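Side-chain contacts in DUF1904 domain-containing protein (Vibrio cholerae O1 biovar eltor str. N16961, PDB 1U9D), which is of unknown function but belongs to the DUF1904 family, which is grouped with the MIF-like proteins: residues M16-F21 and T113-D118; P34-E39 and T90-Q95; T58-F61 and G65-P68. All coordinates share one frame; numbering follows the deposited sequence.

Segments of contacts 1 and 2 touch in the core, through L19 and F21 on L36. Strand 18-22, which begins in contact 1, lies there against the first helix of contact 2: F21 CZ is 3.9 Å from L36 CD1, and L19 CD2 is 4.0 Å from the same L36 atom. The centres of contacts 1 and 2 are nevertheless about 21 Å apart, on opposite sides of the chain's centre. Contact 3, in the loop between strands 52-55 and 69-74, touches neither, its centre lying about 25 Å from that of contact 1 and about 21 Å from that of contact 2. The loops nest: 58-61/65-68 inside 34-39/90-95, and that inside 16-21/113-118. The function being unknown, no active site can be assigned to any of the three.

Contact 1 (M16-F21 and T113-D118); sequences MPHLRF and TAYYLD
Where the first strand of the mixed sheet begins, H18 reaches out to Y115, the residue just ahead of the small C-terminal hairpin of strands 116-117 and 120-121. Backbones stay well apart here, M16 and Y115 being the nearest pair with CA atoms 10.3 Å from each other, so side chains alone span the gap. H18 and Y115 approach from opposite directions and meet rim to rim, their planes 29° apart. The phenol oxygen sits at the imidazole edge, in its plane, and H18 NE2 donates to Y115 OH over 3.0 Å; at 123° the bond is bent and weak. The firmer bond of H18 is the one between ND1 and T52 OG1 of strand 52-55, which probably sets the turn of the ring. The tyrosine gets there with CG anti to the backbone N (chi1 -167°).

M16, a selenomethionine, folds its chain at chi2 and chi3 and crosses Y115 at about a right angle. Its methyl CE lies 3.7 Å from Y115 OH, the oxygen that H18 meets, and approaches the ring obliquely, 4.0 Å from Y115 CE2; L117 CD2 is 4.5 Å from M16 CE. F75 and F122 both meet the Y115 ring edge-to-face and also touch M16. The tail thus rests against the start of strand 18-22, in a beta-alpha-beta sheet consistent with the MIF-like (tautomerase) fold.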
# COMPACT_ATOMS: atom_id res chain seq x y z
N MSE A 16 6.45 6.12 -8.24
CA MSE A 16 7.61 6.96 -8.58
C MSE A 16 7.24 8.33 -9.21
O MSE A 16 7.59 8.61 -10.36
CB MSE A 16 8.53 6.21 -9.53
CG MSE A 16 9.14 4.96 -8.93
SE MSE A 16 10.69 5.44 -7.86
CE MSE A 16 12.05 5.38 -9.33
N PRO A 17 6.50 9.15 -8.48
CA PRO A 17 5.96 10.38 -9.03
C PRO A 17 7.03 11.46 -9.13
O PRO A 17 7.79 11.67 -8.19
CB PRO A 17 4.88 10.80 -8.01
CG PRO A 17 5.00 9.88 -6.85
CD PRO A 17 6.17 8.98 -7.05
N HIS A 18 7.10 12.09 -10.28
CA HIS A 18 7.90 13.28 -10.52
C HIS A 18 6.93 14.44 -10.69
O HIS A 18 6.16 14.42 -11.63
CB HIS A 18 8.72 13.10 -11.80
CG HIS A 18 9.50 11.82 -11.86
ND1 HIS A 18 10.81 11.72 -11.44
CD2 HIS A 18 9.14 10.58 -12.27
CE1 HIS A 18 11.23 10.47 -11.59
NE2 HIS A 18 10.23 9.76 -12.09
N LEU A 19 6.94 15.40 -9.78
CA LEU A 19 6.03 16.54 -9.84
C LEU A 19 6.75 17.69 -10.48
O LEU A 19 7.84 18.06 -10.02
CB LEU A 19 5.59 16.94 -8.45
CG LEU A 19 4.54 16.01 -7.84
CD1 LEU A 19 5.17 14.76 -7.31
CD2 LEU A 19 3.80 16.78 -6.76
N ARG A 20 6.13 18.30 -11.48
CA ARG A 20 6.70 19.42 -12.19
C ARG A 20 5.79 20.63 -12.03
O ARG A 20 4.63 20.55 -12.36
CB ARG A 20 6.88 19.09 -13.65
CG ARG A 20 7.78 17.95 -13.87
CD ARG A 20 8.04 17.65 -15.32
NE ARG A 20 8.99 16.56 -15.40
CZ ARG A 20 9.32 15.91 -16.51
NH1 ARG A 20 8.75 16.21 -17.66
NH2 ARG A 20 10.21 14.93 -16.43
N PHE A 21 6.33 21.72 -11.51
CA PHE A 21 5.56 22.89 -11.18
C PHE A 21 5.77 23.93 -12.25
O PHE A 21 6.89 24.36 -12.46
CB PHE A 21 6.03 23.42 -9.83
CG PHE A 21 5.68 22.52 -8.69
CD1 PHE A 21 4.47 22.65 -8.03
CD2 PHE A 21 6.53 21.50 -8.32
CE1 PHE A 21 4.12 21.78 -6.99
CE2 PHE A 21 6.18 20.62 -7.29
CZ PHE A 21 4.97 20.78 -6.62
N THR A 113 7.93 -0.69 -18.27
CA THR A 113 8.91 -1.35 -19.15
C THR A 113 9.77 -0.39 -19.96
O THR A 113 10.68 -0.85 -20.67
CB THR A 113 8.22 -2.28 -20.19
OG1 THR A 113 7.19 -1.56 -20.87
CG2 THR A 113 7.54 -3.45 -19.53
N ALA A 114 9.46 0.91 -19.90
CA ALA A 114 10.23 1.99 -20.55
C ALA A 114 10.97 2.91 -19.59
O ALA A 114 11.46 3.98 -20.00
CB ALA A 114 9.31 2.82 -21.40
N TYR A 115 11.03 2.52 -18.30
CA TYR A 115 11.69 3.28 -17.27
C TYR A 115 12.86 2.47 -16.72
O TYR A 115 12.68 1.38 -16.16
CB TYR A 115 10.73 3.60 -16.14
CG TYR A 115 11.21 4.63 -15.15
CD1 TYR A 115 10.58 5.89 -15.08
CD2 TYR A 115 12.19 4.34 -14.21
CE1 TYR A 115 10.96 6.83 -14.16
CE2 TYR A 115 12.60 5.32 -13.25
CZ TYR A 115 11.95 6.55 -13.24
OH TYR A 115 12.26 7.55 -12.34
N TYR A 116 14.06 2.98 -16.90
CA TYR A 116 15.28 2.24 -16.56
C TYR A 116 16.03 2.92 -15.46
O TYR A 116 16.19 4.13 -15.44
CB TYR A 116 16.18 2.11 -17.78
CG TYR A 116 15.57 1.34 -18.91
CD1 TYR A 116 16.01 0.05 -19.20
CD2 TYR A 116 14.59 1.89 -19.72
CE1 TYR A 116 15.47 -0.65 -20.24
CE2 TYR A 116 14.03 1.18 -20.74
CZ TYR A 116 14.48 -0.09 -21.01
OH TYR A 116 13.94 -0.79 -22.07
N LEU A 117 16.49 2.13 -14.50
CA LEU A 117 17.28 2.65 -13.41
C LEU A 117 18.57 1.84 -13.46
O LEU A 117 18.56 0.62 -13.50
CB LEU A 117 16.51 2.55 -12.07
CG LEU A 117 16.93 3.48 -10.92
CD1 LEU A 117 16.91 4.94 -11.31
CD2 LEU A 117 16.00 3.29 -9.72
N ASP A 118 19.69 2.54 -13.56
CA ASP A 118 20.96 1.85 -13.75
C ASP A 118 20.92 0.77 -14.86
O ASP A 118 21.50 -0.32 -14.75
CB ASP A 118 21.41 1.29 -12.40
CG ASP A 118 21.48 2.35 -11.30
OD1 ASP A 118 21.41 3.57 -11.62
OD2 ASP A 118 21.61 2.08 -10.09

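Contact 2 (P34-E39 and T90-Q95); sequences PTLLNE and TDQIRQ
Helices 34-39 and 90-95 run nearly antiparallel, their axes 10.6 Å apart at closest approach and 154° between their directions, with L36 and Q92 the nearest CA pair. One side chain bridges them: Q92 extends from the second helix and places its amide among T35, L36 and E39 of the first. Its CG is anti to the carbonyl carbon (chi1 -65°), and a bend at chi2 then turns the amide along the neighbouring helix. Q92 CD stands 3.8 Å from T35 OG1 on one flank and 3.5 Å from E39 OE1 on the other. T35 and E39 each lie alongside Q92, running counter to it, and the carboxylate plane of E39 is turned 30° from the amide plane. L36 comes at a slant, its methyl CD2 3.9 Å from Q92 CD, while the rest of that leucine reaches L19 and F21 of strand 18-22 and seats the helix on the sheet. T35 OG1 already donates to L32 O, one turn back in its own helix.

The amide of Q92 is probably modelled turned over, so individual bonds to its nitrogen and oxygen cannot be assigned. Reversed, it could bring its NH2 to the E39 carboxylate and the T35 carbonyl, which may be hydrogen bonds, and its oxygen would face the L36 N-H. The chemistry points to a polar bridge between the helices, centred on one amide whose two ends probably match a donor and an acceptor side of helix 34-39.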
# COMPACT_ATOMS: atom_id res chain seq x y z
N PRO A 34 8.26 20.84 0.96
CA PRO A 34 8.33 20.06 2.21
C PRO A 34 6.99 19.60 2.75
O PRO A 34 6.89 18.48 3.22
CB PRO A 34 8.95 21.02 3.22
CG PRO A 34 9.52 22.17 2.43
CD PRO A 34 8.84 22.18 1.11
N THR A 35 5.98 20.44 2.68
CA THR A 35 4.68 20.03 3.18
C THR A 35 4.01 19.02 2.26
O THR A 35 3.33 18.10 2.73
CB THR A 35 3.78 21.27 3.43
OG1 THR A 35 3.56 21.97 2.21
CG2 THR A 35 4.48 22.27 4.29
N LEU A 36 4.20 19.17 0.95
CA LEU A 36 3.65 18.19 0.01
C LEU A 36 4.30 16.84 0.17
O LEU A 36 3.64 15.81 0.09
CB LEU A 36 3.84 18.64 -1.44
CG LEU A 36 2.62 19.10 -2.20
CD1 LEU A 36 3.00 19.16 -3.69
CD2 LEU A 36 1.45 18.19 -1.97
N LEU A 37 5.61 16.81 0.35
CA LEU A 37 6.30 15.54 0.53
C LEU A 37 5.77 14.79 1.76
O LEU A 37 5.50 13.59 1.71
CB LEU A 37 7.82 15.76 0.64
CG LEU A 37 8.64 14.50 0.84
CD1 LEU A 37 8.34 13.46 -0.24
CD2 LEU A 37 10.12 14.84 0.84
N ASN A 38 5.57 15.51 2.85
CA ASN A 38 5.02 14.94 4.07
C ASN A 38 3.66 14.32 3.81
O ASN A 38 3.43 13.15 4.14
CB ASN A 38 4.89 16.01 5.16
CG ASN A 38 6.22 16.41 5.77
OD1 ASN A 38 7.20 15.68 5.71
ND2 ASN A 38 6.24 17.58 6.38
N GLU A 39 2.76 15.09 3.21
CA GLU A 39 1.40 14.62 2.97
C GLU A 39 1.29 13.49 1.93
O GLU A 39 0.57 12.50 2.17
CB GLU A 39 0.43 15.77 2.64
CG GLU A 39 -1.01 15.38 2.94
CD GLU A 39 -2.03 16.51 2.87
OE1 GLU A 39 -1.67 17.66 2.55
OE2 GLU A 39 -3.22 16.23 3.14
N THR A 90 -3.97 20.30 -4.66
CA THR A 90 -4.78 21.47 -4.86
C THR A 90 -4.98 22.25 -3.58
O THR A 90 -4.79 23.47 -3.55
CB THR A 90 -6.12 21.05 -5.47
OG1 THR A 90 -5.86 20.46 -6.75
CG2 THR A 90 -6.97 22.25 -5.77
N ASP A 91 -5.29 21.52 -2.52
CA ASP A 91 -5.50 22.08 -1.19
C ASP A 91 -4.26 22.76 -0.62
O ASP A 91 -4.35 23.87 -0.10
CB ASP A 91 -6.06 20.99 -0.26
CG ASP A 91 -7.55 20.74 -0.49
OD1 ASP A 91 -8.19 21.57 -1.19
OD2 ASP A 91 -8.18 19.75 -0.03
N GLN A 92 -3.09 22.15 -0.76
CA GLN A 92 -1.86 22.82 -0.33
C GLN A 92 -1.54 24.09 -1.11
O GLN A 92 -1.20 25.12 -0.52
CB GLN A 92 -0.71 21.84 -0.37
CG GLN A 92 -0.91 20.72 0.64
CD GLN A 92 0.37 20.20 1.24
OE1 GLN A 92 0.34 19.23 2.00
NE2 GLN A 92 1.49 20.80 0.88
N ILE A 93 -1.66 24.04 -2.44
CA ILE A 93 -1.46 25.22 -3.25
C ILE A 93 -2.46 26.33 -2.88
O ILE A 93 -2.09 27.50 -2.85
CB ILE A 93 -1.51 24.89 -4.77
CG1 ILE A 93 -0.12 24.54 -5.30
CG2 ILE A 93 -2.00 26.06 -5.58
CD1 ILE A 93 0.08 23.11 -5.61
N ARG A 94 -3.70 25.98 -2.59
CA ARG A 94 -4.71 26.98 -2.22
C ARG A 94 -4.38 27.72 -0.94
O ARG A 94 -4.68 28.92 -0.79
CB ARG A 94 -6.08 26.33 -2.10
CG ARG A 94 -6.59 25.93 -3.45
CD ARG A 94 -8.04 25.77 -3.58
NE ARG A 94 -8.49 26.19 -4.91
CZ ARG A 94 -9.61 25.78 -5.48
NH1 ARG A 94 -10.43 24.95 -4.85
NH2 ARG A 94 -9.93 26.22 -6.69
N GLN A 95 -3.75 27.01 -0.02
CA GLN A 95 -3.24 27.60 1.20
C GLN A 95 -2.26 28.73 0.97
O GLN A 95 -2.24 29.67 1.74
CB GLN A 95 -2.54 26.53 2.01
CG GLN A 95 -2.32 26.91 3.43
CD GLN A 95 -2.86 25.86 4.35
OE1 GLN A 95 -2.22 24.82 4.53
NE2 GLN A 95 -4.05 26.09 4.91

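Contact 3 (T58-F61 and G65-P68)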
# COMPACT_ATOMS: atom_id res chain seq x y z
N THR A 58 10.19 28.49 -17.20
CA THR A 58 9.75 28.97 -18.50
C THR A 58 8.80 30.14 -18.37
O THR A 58 8.28 30.44 -17.29
CB THR A 58 9.03 27.85 -19.24
OG1 THR A 58 8.00 27.31 -18.41
CG2 THR A 58 9.94 26.65 -19.49
N GLN A 59 8.54 30.79 -19.50
CA GLN A 59 7.65 31.94 -19.52
C GLN A 59 6.38 31.62 -20.29
O GLN A 59 6.41 31.03 -21.35
CB GLN A 59 8.35 33.16 -20.11
CG GLN A 59 9.55 33.72 -19.27
CD GLN A 59 9.38 33.66 -17.74
OE1 GLN A 59 8.30 33.97 -17.20
NE2 GLN A 59 10.46 33.30 -17.04
N TYR A 60 5.27 32.05 -19.72
CA TYR A 60 3.93 31.66 -20.14
C TYR A 60 3.13 32.90 -20.51
O TYR A 60 3.34 33.97 -19.94
CB TYR A 60 3.17 30.97 -19.00
CG TYR A 60 3.82 29.72 -18.51
CD1 TYR A 60 3.35 28.48 -18.90
CD2 TYR A 60 4.93 29.79 -17.70
CE1 TYR A 60 3.97 27.33 -18.45
CE2 TYR A 60 5.55 28.67 -17.26
CZ TYR A 60 5.07 27.43 -17.63
OH TYR A 60 5.74 26.31 -17.17
N PHE A 61 2.26 32.73 -21.49
CA PHE A 61 1.21 33.67 -21.83
C PHE A 61 -0.11 32.93 -21.96
O PHE A 61 -0.17 31.83 -22.55
CB PHE A 61 1.48 34.35 -23.17
CG PHE A 61 0.41 35.32 -23.56
CD1 PHE A 61 0.34 36.58 -22.98
CD2 PHE A 61 -0.60 34.93 -24.41
CE1 PHE A 61 -0.69 37.45 -23.31
CE2 PHE A 61 -1.63 35.79 -24.74
CZ PHE A 61 -1.68 37.05 -24.21
N GLY A 65 -4.90 35.50 -18.15
CA GLY A 65 -3.92 35.16 -17.15
C GLY A 65 -3.62 33.67 -17.14
O GLY A 65 -4.50 32.84 -17.46
N VAL A 66 -2.40 33.34 -16.74
CA VAL A 66 -1.91 31.99 -16.74
C VAL A 66 -2.19 31.40 -15.37
O VAL A 66 -1.86 32.01 -14.36
CB VAL A 66 -0.39 31.95 -16.94
CG1 VAL A 66 0.06 30.51 -16.96
CG2 VAL A 66 0.02 32.67 -18.22
N TYR A 67 -2.76 30.21 -15.33
CA TYR A 67 -3.02 29.54 -14.06
C TYR A 67 -1.93 28.53 -13.76
O TYR A 67 -1.35 27.97 -14.68
CB TYR A 67 -4.37 28.87 -14.09
CG TYR A 67 -5.49 29.86 -14.22
CD1 TYR A 67 -5.94 30.58 -13.11
CD2 TYR A 67 -6.06 30.13 -15.45
CE1 TYR A 67 -6.94 31.52 -13.22
CE2 TYR A 67 -7.09 31.07 -15.57
CZ TYR A 67 -7.52 31.76 -14.45
OH TYR A 67 -8.52 32.69 -14.54
N PRO A 68 -1.67 28.28 -12.50
CA PRO A 68 -0.62 27.32 -12.14
C PRO A 68 -0.95 25.89 -12.57
O PRO A 68 -2.11 25.52 -12.68
CB PRO A 68 -0.50 27.49 -10.64
CG PRO A 68 -1.71 28.11 -10.19
CD PRO A 68 -2.36 28.82 -11.32
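Y60 and V66 face each other across the long loop that joins strands 52-55 and 69-74, the connection between the two beta-alpha-beta halves of this alpha/beta fold. The interaction is apolar. V66 points its isopropyl group at the other arm and straddles the tyrosine's beta carbon with both methyls: V66 CG1 and V66 CG2 each lie 3.7 Å from Y60 CB. The two side chains cross at about a right angle. The Y60 ring leads away beyond CB, so V66 CG1 reaches only its root, 4.1 Å from Y60 CG. A23 touches both Y60 and V66 and joins the pair to the chain just past strand 18-22.

Contact with the backbone is the second element. V66 places CG2 beside the main chain of F61, whereas the F61 side chain points away from the other arm. No hydrogen bond joins 58-61 to 65-68. With CG1 anti to the backbone N (chi1 -179°), V66 has its other methyl, CG2, 3.8 Å from the carbonyl carbon F61 C.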